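Local coordinates for protein insulinase family protease (Yersinia pestis, PDB 3GO9) that is predicted to be a protease of the insulinase (M16) family and carries several bound zinc ions in the crystal, at residues E51-V56 against I390-R395; T213-G218 against R397-G402; A367-K372 against A417-L422. All coordinates share one frame; numbering follows the deposited sequence. Where two conformers were deposited one is given.

Interaction 1 of 3, residues E51-V56 against I390-R395; sequences ELRLIV and ILMSQR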
loop_
_atom_site.group_PDB
_atom_site.type_symbol
_atom_site.label_atom_id
_atom_site.label_comp_id
_atom_site.label_asym_id
_atom_site.label_seq_id
_atom_site.Cartn_x
_atom_site.Cartn_y
_atom_site.Cartn_z
ATOM N N GLU A 51 -17.352 -5.835 -1.170
ATOM C CA GLU A 51 -16.331 -4.948 -1.728
ATOM C C GLU A 51 -15.853 -5.438 -3.088
ATOM O O GLU A 51 -15.498 -6.587 -3.230
ATOM C CB GLU A 51 -15.134 -4.831 -0.783
ATOM C CG GLU A 51 -15.481 -4.293 0.608
ATOM C CD GLU A 51 -15.917 -2.836 0.571
ATOM O OE1 GLU A 51 -15.365 -2.074 -0.257
ATOM O OE2 GLU A 51 -16.790 -2.429 1.399
ATOM N N LEU A 52 -15.858 -4.536 -4.077
ATOM C CA LEU A 52 -15.381 -4.831 -5.410
ATOM C C LEU A 52 -14.244 -3.874 -5.762
ATOM O O LEU A 52 -14.322 -2.646 -5.531
ATOM C CB LEU A 52 -16.522 -4.695 -6.438
ATOM C CG LEU A 52 -17.717 -5.637 -6.297
ATOM C CD1 LEU A 52 -18.742 -5.013 -5.420
ATOM C CD2 LEU A 52 -18.332 -5.819 -7.672
ATOM N N ARG A 53 -13.198 -4.395 -6.395
ATOM C CA ARG A 53 -12.100 -3.562 -6.833
ATOM C C ARG A 53 -11.738 -4.008 -8.251
ATOM O O ARG A 53 -11.575 -5.213 -8.495
ATOM C CB ARG A 53 -10.873 -3.700 -5.906
ATOM C CG ARG A 53 -11.183 -3.347 -4.496
ATOM C CD ARG A 53 -11.292 -1.860 -4.236
ATOM N NE ARG A 53 -11.418 -1.709 -2.790
ATOM C CZ ARG A 53 -12.561 -1.831 -2.113
ATOM N NH1 ARG A 53 -13.714 -1.973 -2.716
ATOM N NH2 ARG A 53 -12.566 -1.849 -0.791
ATOM N N LEU A 54 -11.603 -3.055 -9.171
ATOM C CA LEU A 54 -11.101 -3.373 -10.488
ATOM C C LEU A 54 -9.815 -2.634 -10.612
ATOM O O LEU A 54 -9.805 -1.388 -10.596
ATOM C CB LEU A 54 -12.081 -2.969 -11.611
ATOM C CG LEU A 54 -11.579 -3.215 -13.052
ATOM C CD1 LEU A 54 -11.548 -4.750 -13.357
ATOM C CD2 LEU A 54 -12.511 -2.501 -14.035
ATOM N N ILE A 55 -8.724 -3.384 -10.728
ATOM C CA ILE A 55 -7.419 -2.775 -11.046
ATOM C C ILE A 55 -7.151 -2.907 -12.522
ATOM O O ILE A 55 -7.271 -3.995 -13.126
ATOM C CB ILE A 55 -6.218 -3.408 -10.248
ATOM C CG1 ILE A 55 -6.350 -3.168 -8.775
ATOM C CG2 ILE A 55 -4.852 -2.758 -10.749
ATOM C CD1 ILE A 55 -5.273 -3.953 -7.934
ATOM N N VAL A 56 -6.821 -1.776 -13.121
ATOM C CA VAL A 56 -6.402 -1.717 -14.544
ATOM C C VAL A 56 -4.943 -1.257 -14.488
ATOM O O VAL A 56 -4.645 -0.220 -13.886
ATOM C CB VAL A 56 -7.251 -0.706 -15.363
ATOM C CG1 VAL A 56 -6.805 -0.696 -16.845
ATOM C CG2 VAL A 56 -8.799 -1.011 -15.260
ATOM N N ILE A 390 -11.096 -4.259 5.010
ATOM C CA ILE A 390 -9.759 -4.530 5.489
ATOM C C ILE A 390 -9.182 -5.788 4.842
ATOM O O ILE A 390 -7.992 -5.798 4.413
ATOM C CB ILE A 390 -9.674 -4.570 7.042
ATOM C CG1 ILE A 390 -10.050 -3.186 7.598
ATOM C CG2 ILE A 390 -8.239 -5.000 7.493
ATOM C CD1 ILE A 390 -10.292 -3.177 9.112
ATOM N N LEU A 391 -10.009 -6.847 4.741
ATOM C CA LEU A 391 -9.613 -8.023 3.991
ATOM C C LEU A 391 -9.195 -7.614 2.570
ATOM O O LEU A 391 -8.217 -8.146 2.012
ATOM C CB LEU A 391 -10.751 -9.059 3.941
ATOM C CG LEU A 391 -11.207 -9.644 5.260
ATOM C CD1 LEU A 391 -12.465 -10.566 5.080
ATOM C CD2 LEU A 391 -10.070 -10.398 5.968
HETATM N N MSE A 392 -9.983 -6.727 1.969
HETATM C CA MSE A 392 -9.705 -6.283 0.597
HETATM C C MSE A 392 -8.408 -5.516 0.520
HETATM O O MSE A 392 -7.584 -5.801 -0.367
HETATM C CB MSE A 392 -10.856 -5.471 0.004
HETATM C CG MSE A 392 -10.541 -4.933 -1.348
HETATM SE SE MSE A 392 -10.398 -6.403 -2.683
HETATM C CE MSE A 392 -12.289 -6.647 -2.971
ATOM N N SER A 393 -8.212 -4.516 1.400
ATOM C CA SER A 393 -7.001 -3.708 1.313
ATOM C C SER A 393 -5.761 -4.531 1.571
ATOM O O SER A 393 -4.714 -4.294 0.981
ATOM C CB SER A 393 -7.074 -2.454 2.169
ATOM O OG SER A 393 -7.332 -2.790 3.490
ATOM N N GLN A 394 -5.862 -5.513 2.470
ATOM C CA GLN A 394 -4.746 -6.413 2.729
ATOM C C GLN A 394 -4.382 -7.206 1.492
ATOM O O GLN A 394 -3.192 -7.331 1.163
ATOM C CB GLN A 394 -5.066 -7.357 3.892
ATOM C CG GLN A 394 -5.041 -6.673 5.243
ATOM C CD GLN A 394 -5.196 -7.592 6.435
ATOM O OE1 GLN A 394 -5.290 -8.829 6.308
ATOM N NE2 GLN A 394 -5.296 -6.977 7.627
ATOM N N ARG A 395 -5.405 -7.727 0.780
ATOM C CA ARG A 395 -5.136 -8.475 -0.439
ATOM C C ARG A 395 -4.483 -7.596 -1.508
ATOM O O ARG A 395 -3.514 -8.028 -2.116
ATOM C CB ARG A 395 -6.420 -9.084 -1.003
ATOM C CG ARG A 395 -6.160 -9.965 -2.226
ATOM C CD ARG A 395 -5.375 -11.185 -1.944
ATOM N NE ARG A 395 -5.420 -12.106 -3.080
ATOM C CZ ARG A 395 -4.903 -13.340 -3.052
ATOM N NH1 ARG A 395 -4.336 -13.832 -1.933
ATOM N NH2 ARG A 395 -4.980 -14.116 -4.137
#

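Interaction 2 of 3, residues T213-G218 against R397-G402; sequences TLYVVG and RSQQSG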
loop_
_atom_site.group_PDB
_atom_site.type_symbol
_atom_site.label_atom_id
_atom_site.label_comp_id
_atom_site.label_asym_id
_atom_site.label_seq_id
_atom_site.Cartn_x
_atom_site.Cartn_y
_atom_site.Cartn_z
ATOM N N THR A 213 -7.662 -6.908 -13.330
ATOM C CA THR A 213 -8.058 -7.896 -12.327
ATOM C C THR A 213 -9.203 -7.348 -11.517
ATOM O O THR A 213 -9.095 -6.229 -10.940
ATOM C CB THR A 213 -6.937 -8.258 -11.363
ATOM O OG1 THR A 213 -5.754 -8.665 -12.106
ATOM C CG2 THR A 213 -7.326 -9.346 -10.422
ATOM N N LEU A 214 -10.257 -8.158 -11.428
ATOM C CA LEU A 214 -11.370 -7.846 -10.541
ATOM C C LEU A 214 -11.271 -8.635 -9.240
ATOM O O LEU A 214 -11.038 -9.851 -9.283
ATOM C CB LEU A 214 -12.702 -8.188 -11.217
ATOM C CG LEU A 214 -13.962 -7.963 -10.382
ATOM C CD1 LEU A 214 -14.295 -6.505 -10.167
ATOM C CD2 LEU A 214 -15.165 -8.705 -11.034
ATOM N N TYR A 215 -11.409 -7.948 -8.111
ATOM C CA TYR A 215 -11.410 -8.603 -6.824
ATOM C C TYR A 215 -12.760 -8.370 -6.159
ATOM O O TYR A 215 -13.323 -7.296 -6.255
ATOM C CB TYR A 215 -10.355 -7.996 -5.865
ATOM C CG TYR A 215 -8.934 -7.998 -6.373
ATOM C CD1 TYR A 215 -8.023 -8.945 -5.890
ATOM C CD2 TYR A 215 -8.503 -7.051 -7.245
ATOM C CE1 TYR A 215 -6.699 -8.965 -6.367
ATOM C CE2 TYR A 215 -7.224 -7.066 -7.734
ATOM C CZ TYR A 215 -6.327 -8.034 -7.257
ATOM O OH TYR A 215 -4.996 -8.022 -7.718
ATOM N N VAL A 216 -13.275 -9.402 -5.473
ATOM C CA VAL A 216 -14.528 -9.319 -4.782
ATOM C C VAL A 216 -14.323 -9.974 -3.413
ATOM O O VAL A 216 -13.846 -11.144 -3.333
ATOM C CB VAL A 216 -15.658 -10.059 -5.511
ATOM C CG1 VAL A 216 -17.006 -10.020 -4.727
ATOM C CG2 VAL A 216 -15.841 -9.503 -6.941
ATOM N N VAL A 217 -14.769 -9.278 -2.376
ATOM C CA VAL A 217 -14.789 -9.851 -1.019
ATOM C C VAL A 217 -16.175 -9.673 -0.429
ATOM O O VAL A 217 -16.682 -8.535 -0.373
ATOM C CB VAL A 217 -13.820 -9.112 -0.104
ATOM C CG1 VAL A 217 -13.917 -9.611 1.365
ATOM C CG2 VAL A 217 -12.361 -9.290 -0.638
ATOM N N GLY A 218 -16.733 -10.766 0.087
ATOM C CA GLY A 218 -18.019 -10.639 0.754
ATOM C C GLY A 218 -18.767 -11.921 0.827
ATOM O O GLY A 218 -18.321 -12.960 0.354
ATOM N N ARG A 397 -2.732 -4.956 -1.061
ATOM C CA ARG A 397 -1.361 -4.652 -0.617
ATOM C C ARG A 397 -0.443 -5.816 -0.886
ATOM O O ARG A 397 0.656 -5.664 -1.439
ATOM C CB ARG A 397 -1.316 -4.262 0.821
ATOM C CG ARG A 397 0.103 -3.802 1.255
ATOM C CD ARG A 397 0.110 -3.173 2.674
ATOM N NE ARG A 397 -1.179 -2.540 2.998
ATOM C CZ ARG A 397 -2.066 -2.963 3.912
ATOM N NH1 ARG A 397 -3.203 -2.275 4.068
ATOM N NH2 ARG A 397 -1.849 -4.033 4.683
ATOM N N SER A 398 -0.933 -7.018 -0.612
ATOM C CA SER A 398 -0.183 -8.211 -0.920
ATOM C C SER A 398 0.143 -8.335 -2.393
ATOM O O SER A 398 1.272 -8.675 -2.780
ATOM C CB SER A 398 -0.976 -9.432 -0.453
ATOM O OG SER A 398 -0.272 -10.628 -0.709
ATOM N N GLN A 399 -0.837 -8.051 -3.227
ATOM C CA GLN A 399 -0.733 -8.255 -4.641
ATOM C C GLN A 399 0.179 -7.155 -5.234
ATOM O O GLN A 399 1.072 -7.444 -6.063
ATOM C CB GLN A 399 -2.116 -8.166 -5.275
ATOM C CG GLN A 399 -3.058 -9.339 -4.921
ATOM C CD GLN A 399 -2.981 -10.458 -5.913
ATOM O OE1 GLN A 399 -2.501 -11.564 -5.585
ATOM N NE2 GLN A 399 -3.426 -10.197 -7.116
ATOM N N GLN A 400 -0.035 -5.915 -4.816
ATOM C CA GLN A 400 0.625 -4.759 -5.471
ATOM C C GLN A 400 2.051 -4.621 -5.044
ATOM O O GLN A 400 2.899 -4.215 -5.858
ATOM C CB GLN A 400 -0.140 -3.450 -5.215
ATOM C CG GLN A 400 -1.497 -3.407 -5.947
ATOM C CD GLN A 400 -2.163 -2.055 -5.873
ATOM O OE1 GLN A 400 -2.631 -1.670 -4.820
ATOM N NE2 GLN A 400 -2.259 -1.342 -7.035
ATOM N N SER A 401 2.339 -4.959 -3.790
ATOM C CA SER A 401 3.659 -4.750 -3.212
ATOM C C SER A 401 4.463 -6.018 -3.158
ATOM O O SER A 401 5.651 -6.001 -2.777
ATOM C CB SER A 401 3.539 -4.231 -1.806
ATOM O OG SER A 401 2.911 -2.963 -1.814
ATOM N N GLY A 402 3.838 -7.119 -3.545
ATOM C CA GLY A 402 4.477 -8.406 -3.505
ATOM C C GLY A 402 4.877 -8.881 -2.126
ATOM O O GLY A 402 6.029 -9.238 -1.895
#

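Interaction 3 of 3, residues A367-K372 against A417-L422; sequences ALMTQK and AFLSGL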
loop_
_atom_site.group_PDB
_atom_site.type_symbol
_atom_site.label_atom_id
_atom_site.label_comp_id
_atom_site.label_asym_id
_atom_site.label_seq_id
_atom_site.Cartn_x
_atom_site.Cartn_y
_atom_site.Cartn_z
ATOM N N ALA A 367 9.305 -10.535 27.655
ATOM C CA ALA A 367 8.090 -9.719 27.589
ATOM C C ALA A 367 7.543 -9.615 26.156
ATOM O O ALA A 367 6.327 -9.827 25.893
ATOM C CB ALA A 367 8.350 -8.281 28.165
ATOM N N LEU A 368 8.462 -9.294 25.249
ATOM C CA LEU A 368 8.145 -9.182 23.839
ATOM C C LEU A 368 7.572 -10.489 23.315
ATOM O O LEU A 368 6.512 -10.486 22.640
ATOM C CB LEU A 368 9.379 -8.746 23.051
ATOM C CG LEU A 368 9.200 -8.545 21.533
ATOM C CD1 LEU A 368 8.234 -7.432 21.195
ATOM C CD2 LEU A 368 10.553 -8.310 20.889
HETATM N N MSE A 369 8.237 -11.604 23.620
HETATM C CA MSE A 369 7.807 -12.866 23.061
HETATM C C MSE A 369 6.467 -13.333 23.648
HETATM O O MSE A 369 5.659 -13.896 22.937
HETATM C CB MSE A 369 8.935 -13.900 23.173
HETATM C CG MSE A 369 10.266 -13.352 22.590
HETATM SE SE MSE A 369 10.058 -12.866 20.710
HETATM C CE MSE A 369 10.104 -14.782 20.353
ATOM N N THR A 370 6.213 -13.066 24.936
ATOM C CA THR A 370 4.871 -13.330 25.497
ATOM C C THR A 370 3.788 -12.563 24.702
ATOM O O THR A 370 2.704 -13.097 24.370
ATOM C CB THR A 370 4.850 -12.960 27.021
ATOM O OG1 THR A 370 5.760 -13.819 27.709
ATOM C CG2 THR A 370 3.470 -13.111 27.642
ATOM N N GLN A 371 4.102 -11.312 24.384
ATOM C CA GLN A 371 3.204 -10.448 23.654
ATOM C C GLN A 371 2.988 -10.970 22.231
ATOM O O GLN A 371 1.862 -11.041 21.719
ATOM C CB GLN A 371 3.762 -9.020 23.655
ATOM C CG GLN A 371 3.136 -7.992 22.676
ATOM C CD GLN A 371 3.846 -6.606 22.742
ATOM O OE1 GLN A 371 4.094 -5.960 21.703
ATOM N NE2 GLN A 371 4.180 -6.163 23.965
ATOM N N LYS A 372 4.056 -11.401 21.578
ATOM C CA LYS A 372 3.876 -11.860 20.181
ATOM C C LYS A 372 3.141 -13.194 20.147
ATOM O O LYS A 372 2.355 -13.472 19.250
ATOM C CB LYS A 372 5.251 -11.976 19.480
ATOM C CG LYS A 372 6.051 -10.673 19.334
ATOM C CD LYS A 372 5.281 -9.453 18.820
ATOM C CE LYS A 372 4.781 -9.631 17.429
ATOM N NZ LYS A 372 4.052 -8.403 17.005
ATOM N N ALA A 417 6.478 -21.614 14.989
ATOM C CA ALA A 417 7.815 -22.171 14.988
ATOM C C ALA A 417 8.856 -21.064 15.014
ATOM O O ALA A 417 9.890 -21.200 15.708
ATOM C CB ALA A 417 8.014 -23.088 13.790
ATOM N N PHE A 418 8.609 -19.969 14.283
ATOM C CA PHE A 418 9.484 -18.794 14.344
ATOM C C PHE A 418 9.598 -18.264 15.812
ATOM O O PHE A 418 10.703 -18.071 16.337
ATOM C CB PHE A 418 8.954 -17.734 13.389
ATOM C CG PHE A 418 9.577 -16.409 13.566
ATOM C CD1 PHE A 418 10.889 -16.204 13.188
ATOM C CD2 PHE A 418 8.891 -15.395 14.182
ATOM C CE1 PHE A 418 11.455 -15.004 13.403
ATOM C CE2 PHE A 418 9.498 -14.212 14.434
ATOM C CZ PHE A 418 10.780 -14.047 14.050
ATOM N N LEU A 419 8.457 -18.012 16.441
ATOM C CA LEU A 419 8.471 -17.421 17.783
ATOM C C LEU A 419 9.135 -18.394 18.768
ATOM O O LEU A 419 9.911 -17.968 19.609
ATOM C CB LEU A 419 7.067 -17.036 18.254
ATOM C CG LEU A 419 6.351 -15.959 17.434
ATOM C CD1 LEU A 419 4.911 -15.688 17.967
ATOM C CD2 LEU A 419 7.216 -14.672 17.518
ATOM N N SER A 420 8.870 -19.690 18.652
ATOM C CA SER A 420 9.414 -20.609 19.647
ATOM C C SER A 420 10.896 -20.824 19.468
ATOM O O SER A 420 11.589 -21.202 20.446
ATOM C CB SER A 420 8.680 -21.957 19.602
ATOM O OG SER A 420 7.351 -21.715 20.018
ATOM N N GLY A 421 11.376 -20.637 18.235
ATOM C CA GLY A 421 12.766 -20.862 17.883
ATOM C C GLY A 421 13.683 -19.657 18.114
ATOM O O GLY A 421 14.881 -19.815 18.291
ATOM N N LEU A 422 13.118 -18.462 18.115
ATOM C CA LEU A 422 13.909 -17.263 18.201
ATOM C C LEU A 422 14.604 -17.098 19.561
ATOM O O LEU A 422 13.971 -17.254 20.601
ATOM C CB LEU A 422 13.035 -16.058 17.974
ATOM C CG LEU A 422 13.764 -14.738 17.743
ATOM C CD1 LEU A 422 14.613 -14.773 16.507
ATOM C CD2 LEU A 422 12.744 -13.602 17.667
#

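Interaction 1 of 3, residues E51-V56 against I390-R395
M392 of helix 388-401 reaches down onto R53 and E51 of strand 50-56, a helix-on-sheet contact in the alpha/beta part of this insulinase-family fold. The two segments run in roughly the same direction, at 24° to each other, with axes 9.3 Å apart. M392, a selenomethionine, can be traced outward from CB, which is only at the margin, on the R53 NH2 side. CG stands anti to the backbone N (chi1 176°), which carries it toward the strand, and there it sits over one face of the R53 guanidinium, 3.6 Å from R53 NE. Two bends, at chi2 and chi3, then fold the chain across the root of the arginine: SE is 3.6 Å from R53 CG, and the terminal methyl CE continues to the backbone of E51. Strand 212-218 also meets M392, through Y215 and V217.

The flat group under M392 is held by its own strand. R53 NH1 and NH2 both grip E51 OE1, end-on and almost in the guanidinium plane, with R53 NH2 at 2.9 Å, and NH1 also donates to the carbonyl of L52. That fixes the rotation of the arginine in a buried setting. E51 OE2 is taken by S119, and the E51 side chain lies about 4 Å from a bound zinc ion. At the far tip, M392 CE closes to 3.2 Å from E51 O.

Interaction 2 of 3, residues T213-G218 against R397-G402
Y215 and Q399 make the whole contact here: the phenol end of Y215, rising from strand 212-218, runs into the glutamine of helix 388-401. The tight side is the tyrosine. Its ring is buried, with the T213 methyl CG2 lying 3.4 Å above one face, offset toward the rim, and M392, L396 and Q38 packed around the side chain. Q399 comes in at the ring edge, near the ring plane, and its amide is turned 77° from the ring. The bend at chi2 (-92°) turns one end of that amide toward the hydroxyl, while CB and CG pass obliquely by it, with Q399 CG 3.6 Å from Y215 OH. The amide atom modelled as Q399 NE2 sits 2.7 Å from Y215 OH. The amide is probably turned over in the model, and in the reversed setting the pair may be a hydrogen bond.

The loose side is the helix, where Q399 is partly exposed against the buried Y215. Further on, G402 is the first residue to leave helical backbone angles, and its positive phi (63°) favours glycine. Here the chain is tied to the other half of the molecule, S401 OG bonding V323 O and G402 O accepting from W277 NE1. The arrangement is that of a helix packed on one face of the mixed seven-stranded sheet of the M16 alpha/beta fold, whose L214 and V216 meet helix 222-233.

Interaction 3 of 3, residues A367-K372 against A417-L422
The CA atoms of M369 and L419 are the nearest across the segments, 7.0 Å apart, with helix 362-377 on one side and the last turn of helix 408-421 on the other. That short spacing brings side chains onto main chain as well as onto each other. L419 works both ways: its CD1 branch lies 3.6 Å from K372 O, while CD2 rests against the side of the lysine, 3.9 Å from K372 CB.

M369 is a selenomethionine deposited in two conformers. Bent at chi2 and chi3, the chain sends its methyl CE across the gap; in the conformer given, M369 CE lies 3.3 Å from L419 O, a contact the second conformer makes doubtful. L422, the first residue past the helix, puts CG anti to its backbone N (chi1 -168°) and points at M369, with L422 CD2 3.9 Å from M369 CE and the two side chains crossing at about a right angle.

K372 offers only its base to L419. From CB the chain leads away, bent at chi2 and chi3, and NZ bonds Q375 and forms a salt bridge with E297, which would offset the charge of this buried lysine.

Residues 367-372 belong to the sequence assigned to the inactive domain of the M16 peptidases, and what they make here is plain helix packing. Helix 283-309 adds L294, which touches both M369 and L422, and W290, whose ring meets F418. L376 and N373 of helix 362-377 extend the bed under L419, and F365 touches L422, so the contact sits between helices 283-309, 362-377 and 408-421.

Interactions 1 and 2 are two points along one helix, 388-401, lying over neighbouring strands of the seven-stranded sheet. Their centres are 5 Å apart, and the strands are stitched together directly, with a probable hydrogen bond from Y215 N to R53 O of 2.8 Å. Interaction 1 is fully buried and sets a selenomethionine on a salt-bridged arginine; interaction 2, nearer the helix end, is partly buried and polar. Interaction 3 stands apart, about 30 Å from both between centres: buried too, but 27 Å from the chain's centre, mostly helix against helix, its side-chain contacts largely apolar. Helix 408-421 follows helix 388-401 in the chain after a short loop, linking the two regions.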